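Local coordinates for penicillin binding protein 2X (Streptococcus thermophilus, PDB 5U47) that probably cross-links peptidoglycan strands as a transpeptidase of the septal cell-wall machinery, and is probably inactivated when beta-lactams acylate its active-site serine, at residues K668-K673 against E693-T698; Q641-T646 against V663-K668. The protein carries 1 engineered substitution. All coordinates share one frame; numbering follows the deposited sequence.

Interaction 1: K668-K673 against E693-T698; sequences KWKGIK and EALSKT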
loop_
_atom_site.group_PDB
_atom_site.type_symbol
_atom_site.label_atom_id
_atom_site.label_comp_id
_atom_site.label_asym_id
_atom_site.label_seq_id
_atom_site.Cartn_x
_atom_site.Cartn_y
_atom_site.Cartn_z
ATOM N N LYS A 668 -29.381 17.133 -7.170
ATOM C CA LYS A 668 -30.580 16.540 -7.724
ATOM C C LYS A 668 -31.032 15.370 -6.840
ATOM O O LYS A 668 -32.210 15.259 -6.548
ATOM C CB LYS A 668 -30.349 16.061 -9.149
ATOM C CG LYS A 668 -31.610 15.555 -9.857
ATOM C CD LYS A 668 -31.281 14.826 -11.159
ATOM C CE LYS A 668 -30.586 13.483 -10.900
ATOM N NZ LYS A 668 -30.101 12.830 -12.152
ATOM N N TRP A 669 -30.101 14.514 -6.409
ATOM C CA TRP A 669 -30.463 13.379 -5.545
ATOM C C TRP A 669 -31.100 13.810 -4.230
ATOM O O TRP A 669 -32.052 13.183 -3.766
ATOM C CB TRP A 669 -29.246 12.497 -5.206
ATOM C CG TRP A 669 -28.719 11.657 -6.330
ATOM C CD1 TRP A 669 -29.399 11.249 -7.446
ATOM C CD2 TRP A 669 -27.458 10.986 -6.367
ATOM N NE1 TRP A 669 -28.597 10.435 -8.216
ATOM C CE2 TRP A 669 -27.406 10.251 -7.572
ATOM C CE3 TRP A 669 -26.345 10.970 -5.520
ATOM C CZ2 TRP A 669 -26.301 9.497 -7.938
ATOM C CZ3 TRP A 669 -25.236 10.212 -5.891
ATOM C CH2 TRP A 669 -25.230 9.489 -7.088
ATOM N N LYS A 670 -30.580 14.883 -3.640
ATOM C CA LYS A 670 -31.073 15.347 -2.333
ATOM C C LYS A 670 -31.972 16.584 -2.357
ATOM O O LYS A 670 -32.336 17.088 -1.297
ATOM C CB LYS A 670 -29.901 15.572 -1.369
ATOM C CG LYS A 670 -29.028 14.353 -1.151
ATOM C CD LYS A 670 -29.787 13.111 -0.706
ATOM C CE LYS A 670 -30.496 13.301 0.608
ATOM N NZ LYS A 670 -31.090 12.012 1.072
ATOM N N GLY A 671 -32.332 17.059 -3.545
ATOM C CA GLY A 671 -33.226 18.200 -3.680
ATOM C C GLY A 671 -32.725 19.488 -3.061
ATOM O O GLY A 671 -33.476 20.188 -2.402
ATOM N N ILE A 672 -31.454 19.805 -3.280
ATOM C CA ILE A 672 -30.858 21.018 -2.744
ATOM C C ILE A 672 -30.617 21.973 -3.899
ATOM O O ILE A 672 -30.158 21.560 -4.958
ATOM C CB ILE A 672 -29.534 20.694 -2.030
ATOM C CG1 ILE A 672 -29.812 19.791 -0.826
ATOM C CG2 ILE A 672 -28.812 21.973 -1.615
ATOM C CD1 ILE A 672 -28.561 19.255 -0.171
ATOM N N LYS A 673 -30.934 23.244 -3.688
ATOM C CA LYS A 673 -30.739 24.295 -4.693
ATOM C C LYS A 673 -29.315 24.832 -4.604
ATOM O O LYS A 673 -28.924 25.374 -3.572
ATOM C CB LYS A 673 -31.728 25.432 -4.428
ATOM C CG LYS A 673 -31.550 26.702 -5.243
ATOM C CD LYS A 673 -32.093 26.591 -6.655
ATOM C CE LYS A 673 -32.024 27.937 -7.373
ATOM N NZ LYS A 673 -30.617 28.361 -7.639
ATOM N N GLU A 693 -23.431 19.378 8.352
ATOM C CA GLU A 693 -24.753 19.924 8.653
ATOM C C GLU A 693 -25.792 18.948 8.126
ATOM O O GLU A 693 -25.561 18.273 7.115
ATOM C CB GLU A 693 -24.942 21.288 7.995
ATOM C CG GLU A 693 -24.019 22.372 8.527
ATOM C CD GLU A 693 -24.372 22.836 9.927
ATOM O OE1 GLU A 693 -25.581 22.991 10.239
ATOM O OE2 GLU A 693 -23.426 23.075 10.713
ATOM N N ALA A 694 -26.927 18.862 8.811
ATOM C CA ALA A 694 -27.997 17.957 8.407
ATOM C C ALA A 694 -28.519 18.283 7.001
ATOM O O ALA A 694 -28.804 19.443 6.690
ATOM C CB ALA A 694 -29.145 18.014 9.424
ATOM N N LEU A 695 -28.625 17.265 6.145
ATOM C CA LEU A 695 -29.180 17.457 4.801
ATOM C C LEU A 695 -30.665 17.866 4.861
ATOM O O LEU A 695 -31.125 18.657 4.029
ATOM C CB LEU A 695 -29.017 16.191 3.957
ATOM C CG LEU A 695 -27.565 15.835 3.629
ATOM C CD1 LEU A 695 -27.482 14.458 3.010
ATOM C CD2 LEU A 695 -26.962 16.890 2.713
ATOM N N SER A 696 -31.381 17.350 5.863
ATOM C CA SER A 696 -32.801 17.649 6.063
ATOM C C SER A 696 -33.091 19.133 6.278
ATOM O O SER A 696 -34.208 19.575 6.041
ATOM C CB SER A 696 -33.350 16.865 7.257
ATOM O OG SER A 696 -32.713 17.267 8.462
ATOM N N LYS A 697 -32.116 19.892 6.756
ATOM C CA LYS A 697 -32.325 21.334 6.919
ATOM C C LYS A 697 -31.551 22.192 5.905
ATOM O O LYS A 697 -31.644 23.416 5.942
ATOM C CB LYS A 697 -32.028 21.790 8.347
ATOM C CG LYS A 697 -30.570 21.960 8.707
ATOM C CD LYS A 697 -30.451 22.777 9.993
ATOM C CE LYS A 697 -29.035 23.294 10.212
ATOM N NZ LYS A 697 -29.008 24.278 11.340
ATOM N N THR A 698 -30.828 21.548 4.987
ATOM C CA THR A 698 -30.039 22.249 3.998
ATOM C C THR A 698 -30.847 22.364 2.700
ATOM O O THR A 698 -31.073 21.359 2.020
ATOM C CB THR A 698 -28.711 21.495 3.765
ATOM O OG1 THR A 698 -27.987 21.401 5.012
ATOM C CG2 THR A 698 -27.848 22.219 2.735
HETATM O O HOH W 1 -31.495 17.199 1.400
#
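Ile672 and Leu695 share a first torsion: Ile672 CG1 and Leu695 CG each stand beside their own backbone N, anti to the carbonyl carbon (chi1 -64° and -66°). With both CB atoms directed at the opposite segment, this rotation brings Ile672 CD1 within 4.1 Å of Leu695 CD2, the two side chains crossing at about a right angle. The other methyl of Leu695, CD1, receives Lys670, whose chain bends twice so that CE comes to lie 4.0 Å from Leu695 CD1. Leucine is thus met on one branch by an isoleucine methyl and on the other by the aliphatic part of a lysine.

The backbone contributes as well. Ile672 CG1 rests 3.5 Å from Thr698 O, a van der Waals contact. A water bridges the two backbones, 2.8 Å from Lys670 O and 3.0 Å from Leu695 O, although further acceptors compete for its protons. The 693-698 loop is itself braced from within: Thr698 OG1 donates to Ala694 O at 2.7 Å, approaching from above the carbonyl plane, 36° out of it, and Thr698 N donates to Leu695 O. On the facing side, positive phi at Gly671 closes the helix in a Schellman motif, turning the chain so that Ile672 can face the loop.

The contact illustrates how a helix end is packed against a loop in a PASTA domain. Phe666, one turn before Lys670 on helix 660-670, touches both Ile672 and Leu695, while Phe649 and Leu652 also cover Leu695. Just beyond Ile672, strand 673-677 begins, and Lys673 shares backbone hydrogen bonds with Lys699, just before strand 700-706, and with Ile701 in it.

Interaction 2: Q641-T646 against V663-K668; sequences QILIMT and VETFAK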
loop_
_atom_site.group_PDB
_atom_site.type_symbol
_atom_site.label_atom_id
_atom_site.label_comp_id
_atom_site.label_asym_id
_atom_site.label_seq_id
_atom_site.Cartn_x
_atom_site.Cartn_y
_atom_site.Cartn_z
ATOM N N GLN A 641 -13.931 11.103 -11.414
ATOM C CA GLN A 641 -14.529 11.180 -10.101
ATOM C C GLN A 641 -16.001 10.813 -10.203
ATOM O O GLN A 641 -16.729 11.396 -10.996
ATOM C CB GLN A 641 -14.393 12.600 -9.586
ATOM C CG GLN A 641 -14.834 12.829 -8.150
ATOM C CD GLN A 641 -14.844 14.314 -7.841
ATOM O OE1 GLN A 641 -15.784 15.023 -8.210
ATOM N NE2 GLN A 641 -13.776 14.800 -7.200
ATOM N N ILE A 642 -16.443 9.865 -9.386
ATOM C CA ILE A 642 -17.836 9.447 -9.394
ATOM C C ILE A 642 -18.385 9.432 -7.974
ATOM O O ILE A 642 -17.616 9.358 -7.002
ATOM C CB ILE A 642 -18.023 8.056 -10.051
ATOM C CG1 ILE A 642 -17.426 6.941 -9.186
ATOM C CG2 ILE A 642 -17.452 8.060 -11.473
ATOM C CD1 ILE A 642 -17.885 5.560 -9.591
ATOM N N LEU A 643 -19.710 9.502 -7.861
ATOM C CA LEU A 643 -20.377 9.461 -6.561
ATOM C C LEU A 643 -21.036 8.109 -6.336
ATOM O O LEU A 643 -21.675 7.578 -7.239
ATOM C CB LEU A 643 -21.466 10.503 -6.473
ATOM C CG LEU A 643 -21.123 11.968 -6.665
ATOM C CD1 LEU A 643 -22.411 12.775 -6.553
ATOM C CD2 LEU A 643 -20.085 12.420 -5.646
ATOM N N ILE A 644 -20.874 7.574 -5.133
ATOM C CA ILE A 644 -21.516 6.336 -4.694
ATOM C C ILE A 644 -22.329 6.761 -3.479
ATOM O O ILE A 644 -21.761 7.085 -2.426
ATOM C CB ILE A 644 -20.497 5.248 -4.301
ATOM C CG1 ILE A 644 -19.658 4.819 -5.504
ATOM C CG2 ILE A 644 -21.193 4.019 -3.722
ATOM C CD1 ILE A 644 -18.498 3.913 -5.124
ATOM N N MET A 645 -23.652 6.808 -3.622
ATOM C CA MET A 645 -24.506 7.181 -2.490
ATOM C C MET A 645 -24.936 5.927 -1.760
ATOM O O MET A 645 -25.564 5.062 -2.349
ATOM C CB MET A 645 -25.739 7.955 -2.927
ATOM C CG MET A 645 -26.499 8.607 -1.763
ATOM S SD MET A 645 -27.984 9.446 -2.341
ATOM C CE MET A 645 -29.074 8.054 -2.607
ATOM N N THR A 646 -24.610 5.843 -0.475
ATOM C CA THR A 646 -24.979 4.671 0.308
ATOM C C THR A 646 -26.409 4.827 0.784
ATOM O O THR A 646 -27.020 5.885 0.608
ATOM C CB THR A 646 -24.089 4.490 1.545
ATOM O OG1 THR A 646 -24.379 5.521 2.500
ATOM C CG2 THR A 646 -22.623 4.521 1.157
ATOM N N VAL A 663 -21.463 17.828 -8.115
ATOM C CA VAL A 663 -22.247 18.714 -7.278
ATOM C C VAL A 663 -23.696 18.699 -7.777
ATOM O O VAL A 663 -24.615 18.608 -6.977
ATOM C CB VAL A 663 -21.711 20.163 -7.275
ATOM C CG1 VAL A 663 -22.625 21.060 -6.463
ATOM C CG2 VAL A 663 -20.304 20.217 -6.688
ATOM N N GLU A 664 -23.884 18.778 -9.102
ATOM C CA GLU A 664 -25.239 18.763 -9.709
ATOM C C GLU A 664 -25.988 17.451 -9.449
ATOM O O GLU A 664 -27.184 17.459 -9.172
ATOM C CB GLU A 664 -25.179 18.991 -11.227
ATOM C CG GLU A 664 -24.740 20.388 -11.657
ATOM C CD GLU A 664 -24.799 20.598 -13.169
ATOM O OE1 GLU A 664 -23.839 21.167 -13.741
ATOM O OE2 GLU A 664 -25.803 20.184 -13.799
ATOM N N THR A 665 -25.285 16.330 -9.559
ATOM C CA THR A 665 -25.896 15.026 -9.348
ATOM C C THR A 665 -26.359 14.915 -7.894
ATOM O O THR A 665 -27.497 14.549 -7.619
ATOM C CB THR A 665 -24.921 13.889 -9.682
ATOM O OG1 THR A 665 -24.524 14.004 -11.055
ATOM C CG2 THR A 665 -25.564 12.537 -9.455
ATOM N N PHE A 666 -25.464 15.255 -6.980
ATOM C CA PHE A 666 -25.755 15.264 -5.559
ATOM C C PHE A 666 -26.960 16.133 -5.219
ATOM O O PHE A 666 -27.842 15.732 -4.436
ATOM C CB PHE A 666 -24.515 15.779 -4.794
ATOM C CG PHE A 666 -24.830 16.290 -3.420
ATOM C CD1 PHE A 666 -25.272 15.430 -2.430
ATOM C CD2 PHE A 666 -24.735 17.642 -3.131
ATOM C CE1 PHE A 666 -25.600 15.912 -1.163
ATOM C CE2 PHE A 666 -25.046 18.133 -1.864
ATOM C CZ PHE A 666 -25.483 17.262 -0.884
ATOM N N ALA A 667 -26.993 17.327 -5.808
ATOM C CA ALA A 667 -28.050 18.281 -5.522
ATOM C C ALA A 667 -29.393 17.757 -5.999
ATOM O O ALA A 667 -30.410 17.937 -5.332
ATOM C CB ALA A 667 -27.740 19.621 -6.164
ATOM N N LYS A 668 -29.381 17.133 -7.170
ATOM C CA LYS A 668 -30.580 16.540 -7.724
ATOM C C LYS A 668 -31.032 15.370 -6.840
ATOM O O LYS A 668 -32.210 15.259 -6.548
ATOM C CB LYS A 668 -30.349 16.061 -9.149
ATOM C CG LYS A 668 -31.610 15.555 -9.857
ATOM C CD LYS A 668 -31.281 14.826 -11.159
ATOM C CE LYS A 668 -30.586 13.483 -10.900
ATOM N NZ LYS A 668 -30.101 12.830 -12.152
#
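Leu643 projects from strand 641-646 onto the face of helix 660-670 at Thr665 and Phe666, and a single methyl does the touching. Its CG sits beside the backbone N, anti to the carbonyl carbon (chi1 -59°), and an extended chi2 of 179° carries CD1 outward to the helix. There CD1 lies 4.0 Å from Phe666 N and 4.1 Å from Phe666 CB, with Thr665 CB at 4.2 Å, so the methyl lands on the helix surface between two consecutive residues.

Phe666 offers its CB and not its ring. With CG anti to the backbone N (chi1 159°), the phenyl group swings away from the strand and packs on Leu652, leaving the root of the side chain to meet leucine. Thr665 likewise contributes carbon: its hydroxyl, placed beside the backbone N, is hydrogen-bonded to Lys661 O one turn earlier, a local bond that satisfies the polar end of a residue whose CB faces an apolar partner. No hydrogen bond crosses between the two segments, and the contact is a small one held by carbon packing.

The general lesson is that one methyl can carry the contact between two segments while neighbours widen the junction, here between the first PASTA domain, with strand 641-646, and the second, with helix 660-670. Trp669 packs on Leu643 and Met645, and Gln641 is hydrogen-bonded to Thr659 N, Gly657 O and Asn662 ND2. Strand 641-646 lies in the middle of a three-stranded sheet, parallel to 615-619 and antiparallel to 625-628, while Val663 and Ala667 of the helix pack on strand 673-677.

In the fold
Interactions 1 and 2 lie with their centres about 12 Å apart and share helix 660-670, including Lys668; along the chain, interaction 2 closes before interaction 1 opens. The helix therefore serves two interfaces in succession, first with strand 641-646 of the preceding PASTA domain, then, at its C-terminal end, with the 693-698 loop of its own. Direct contacts join them: Ile672 N probably hydrogen-bonds Ala667 O, the Phe666 ring reaches Ile672, and Trp669 CZ3 packs on the CB atoms of Leu643 and Met645. Packing inside one PASTA domain is thus continuous with its docking onto the other, both on the same side of the chain's centre, about 36 and 27 Å from it.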